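Local coordinates for conserved hypothetical protein (Agrobacterium tumefaciens, PDB 2FEX) that is of unknown function but belongs to the DJ-1/PfpI family, whose flavodoxin-like alpha/beta fold it probably shares with class I glutamine amidotransferases, at residues 142-147 and 158-163. Numbering follows the deposited sequence.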
loop_
_atom_site.group_PDB
_atom_site.type_symbol
_atom_site.label_atom_id
_atom_site.label_comp_id
_atom_site.label_asym_id
_atom_site.label_seq_id
_atom_site.Cartn_x
_atom_site.Cartn_y
_atom_site.Cartn_z
ATOM N N PRO A 142 17.193 -8.818 -5.080
ATOM C CA PRO A 142 16.112 -8.111 -4.372
ATOM C C PRO A 142 15.037 -7.490 -5.255
ATOM O O PRO A 142 13.926 -7.265 -4.768
ATOM C CB PRO A 142 16.836 -7.001 -3.574
ATOM C CG PRO A 142 18.154 -6.806 -4.334
ATOM C CD PRO A 142 18.492 -8.115 -4.972
ATOM N N ARG A 143 15.362 -7.174 -6.503
ATOM C CA ARG A 143 14.379 -6.418 -7.340
ATOM C C ARG A 143 13.534 -7.367 -8.184
ATOM O O ARG A 143 13.953 -8.487 -8.513
ATOM C CB ARG A 143 15.069 -5.395 -8.243
ATOM C CG ARG A 143 15.772 -4.264 -7.416
ATOM C CD ARG A 143 16.485 -3.364 -8.372
ATOM N NE ARG A 143 17.276 -2.401 -7.625
ATOM C CZ ARG A 143 17.511 -1.166 -8.039
ATOM N NH1 ARG A 143 17.017 -0.757 -9.210
ATOM N NH2 ARG A 143 18.226 -0.342 -7.274
ATOM N N ALA A 144 12.342 -6.887 -8.575
ATOM C CA ALA A 144 11.449 -7.638 -9.474
ATOM C C ALA A 144 12.148 -8.070 -10.754
ATOM O O ALA A 144 13.097 -7.378 -11.254
ATOM C CB ALA A 144 10.254 -6.769 -9.866
ATOM N N VAL A 145 11.665 -9.165 -11.313
ATOM C CA VAL A 145 12.157 -9.672 -12.587
ATOM C C VAL A 145 11.026 -9.644 -13.624
ATOM O O VAL A 145 9.836 -9.901 -13.306
ATOM C CB VAL A 145 12.664 -11.081 -12.398
ATOM C CG1 VAL A 145 12.999 -11.790 -13.776
ATOM C CG2 VAL A 145 13.883 -11.102 -11.505
ATOM N N SER A 146 11.397 -9.264 -14.843
ATOM C CA SER A 146 10.461 -9.303 -15.975
ATOM C C SER A 146 11.071 -10.086 -17.134
ATOM O O SER A 146 12.167 -9.720 -17.645
ATOM C CB SER A 146 10.150 -7.886 -16.436
ATOM O OG SER A 146 9.200 -7.938 -17.488
ATOM N N ASP A 147 10.355 -11.093 -17.600
ATOM C CA ASP A 147 10.830 -11.887 -18.735
ATOM C C ASP A 147 9.644 -12.631 -19.362
ATOM O O ASP A 147 8.780 -13.174 -18.658
ATOM C CB ASP A 147 11.864 -12.911 -18.270
ATOM C CG ASP A 147 12.585 -13.592 -19.434
ATOM O OD1 ASP A 147 12.927 -12.895 -20.436
ATOM O OD2 ASP A 147 12.785 -14.812 -19.376
ATOM N N PRO A 158 7.833 -4.035 -3.577
ATOM C CA PRO A 158 6.653 -3.476 -4.241
ATOM C C PRO A 158 6.972 -2.400 -5.280
ATOM O O PRO A 158 6.199 -2.217 -6.233
ATOM C CB PRO A 158 5.834 -2.888 -3.066
ATOM C CG PRO A 158 6.871 -2.517 -2.002
ATOM C CD PRO A 158 7.894 -3.666 -2.136
ATOM N N VAL A 159 8.060 -1.652 -5.074
ATOM C CA VAL A 159 8.363 -0.553 -6.007
ATOM C C VAL A 159 8.807 -1.107 -7.358
ATOM O O VAL A 159 8.282 -0.714 -8.385
ATOM C CB VAL A 159 9.386 0.422 -5.423
ATOM C CG1 VAL A 159 9.584 1.572 -6.449
ATOM C CG2 VAL A 159 8.849 0.922 -4.051
ATOM N N SER A 160 9.800 -2.008 -7.370
ATOM C CA SER A 160 10.280 -2.529 -8.638
ATOM C C SER A 160 9.204 -3.417 -9.316
ATOM O O SER A 160 9.171 -3.494 -10.536
ATOM C CB SER A 160 11.605 -3.267 -8.498
ATOM O OG SER A 160 11.508 -4.316 -7.540
ATOM N N PHE A 161 8.339 -4.008 -8.500
ATOM C CA PHE A 161 7.186 -4.759 -9.066
ATOM C C PHE A 161 6.348 -3.775 -9.916
ATOM O O PHE A 161 6.040 -4.051 -11.108
ATOM C CB PHE A 161 6.348 -5.325 -7.927
ATOM C CG PHE A 161 5.229 -6.260 -8.381
ATOM C CD1 PHE A 161 5.499 -7.396 -9.135
ATOM C CD2 PHE A 161 3.907 -5.977 -7.987
ATOM C CE1 PHE A 161 4.437 -8.313 -9.460
ATOM C CE2 PHE A 161 2.832 -6.890 -8.312
ATOM C CZ PHE A 161 3.114 -8.021 -9.095
ATOM N N ALA A 162 6.032 -2.610 -9.328
ATOM C CA ALA A 162 5.243 -1.630 -10.062
ATOM C C ALA A 162 5.958 -1.130 -11.322
ATOM O O ALA A 162 5.344 -1.020 -12.401
ATOM C CB ALA A 162 4.854 -0.458 -9.162
ATOM N N VAL A 163 7.247 -0.848 -11.187
ATOM C CA VAL A 163 8.020 -0.267 -12.312
ATOM C C VAL A 163 8.040 -1.320 -13.448
ATOM O O VAL A 163 7.840 -0.964 -14.611
ATOM C CB VAL A 163 9.447 0.050 -11.865
ATOM C CG1 VAL A 163 10.354 0.270 -13.086
ATOM C CG2 VAL A 163 9.433 1.232 -10.857
#
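In this DJ-1/PfpI fold, the loop leading into strand 145-147, outermost in this chain's sheet, meets the first turn of helix 158-168, with Ala144 and Ser160 as the main partners. The backbone N of Ala144 donates to Ser160 OG over 2.9 Å, and at 177° the N-H points almost straight at the oxygen. Ser160 OG stands between its own backbone N and carbonyl carbon (chi1 56°), a rotation that turns the hydroxyl across the helix surface, back toward its start, and brings it to the Ala144 N-H. The same oxygen lies 3.6 Å from Arg143 CA, and the CB of Arg143 passes alongside it at 3.8 Å. Next to this bond the buried methyl of Ala144 packs against the helix backbone, CB being 3.5 Å from Ser160 O and 3.6 Å from Phe161 N; the CA atoms of Ala144 and Phe161 are 5.2 Å apart. Phe161 gives this contact mainly its backbone, while its ring packs on strands 150-153 and 96-100, next to what is probably the nucleophile elbow around Cys101. The extended chain of Arg143 leads away from the helix, and its NH2 bonds to Arg188 O of the second subunit. Glu186 of that subunit divides its carboxylate, OE2 taking Val159 N and OE1 Ser160 N, a position probably favoured by the helix dipole. One straight hydrogen bond and the neighbouring methyl contact thus join the antiparallel hairpin, strands 145-147 and 150-153, to the helix that follows it and covers the sheet, as in a three-layer alpha/beta sandwich.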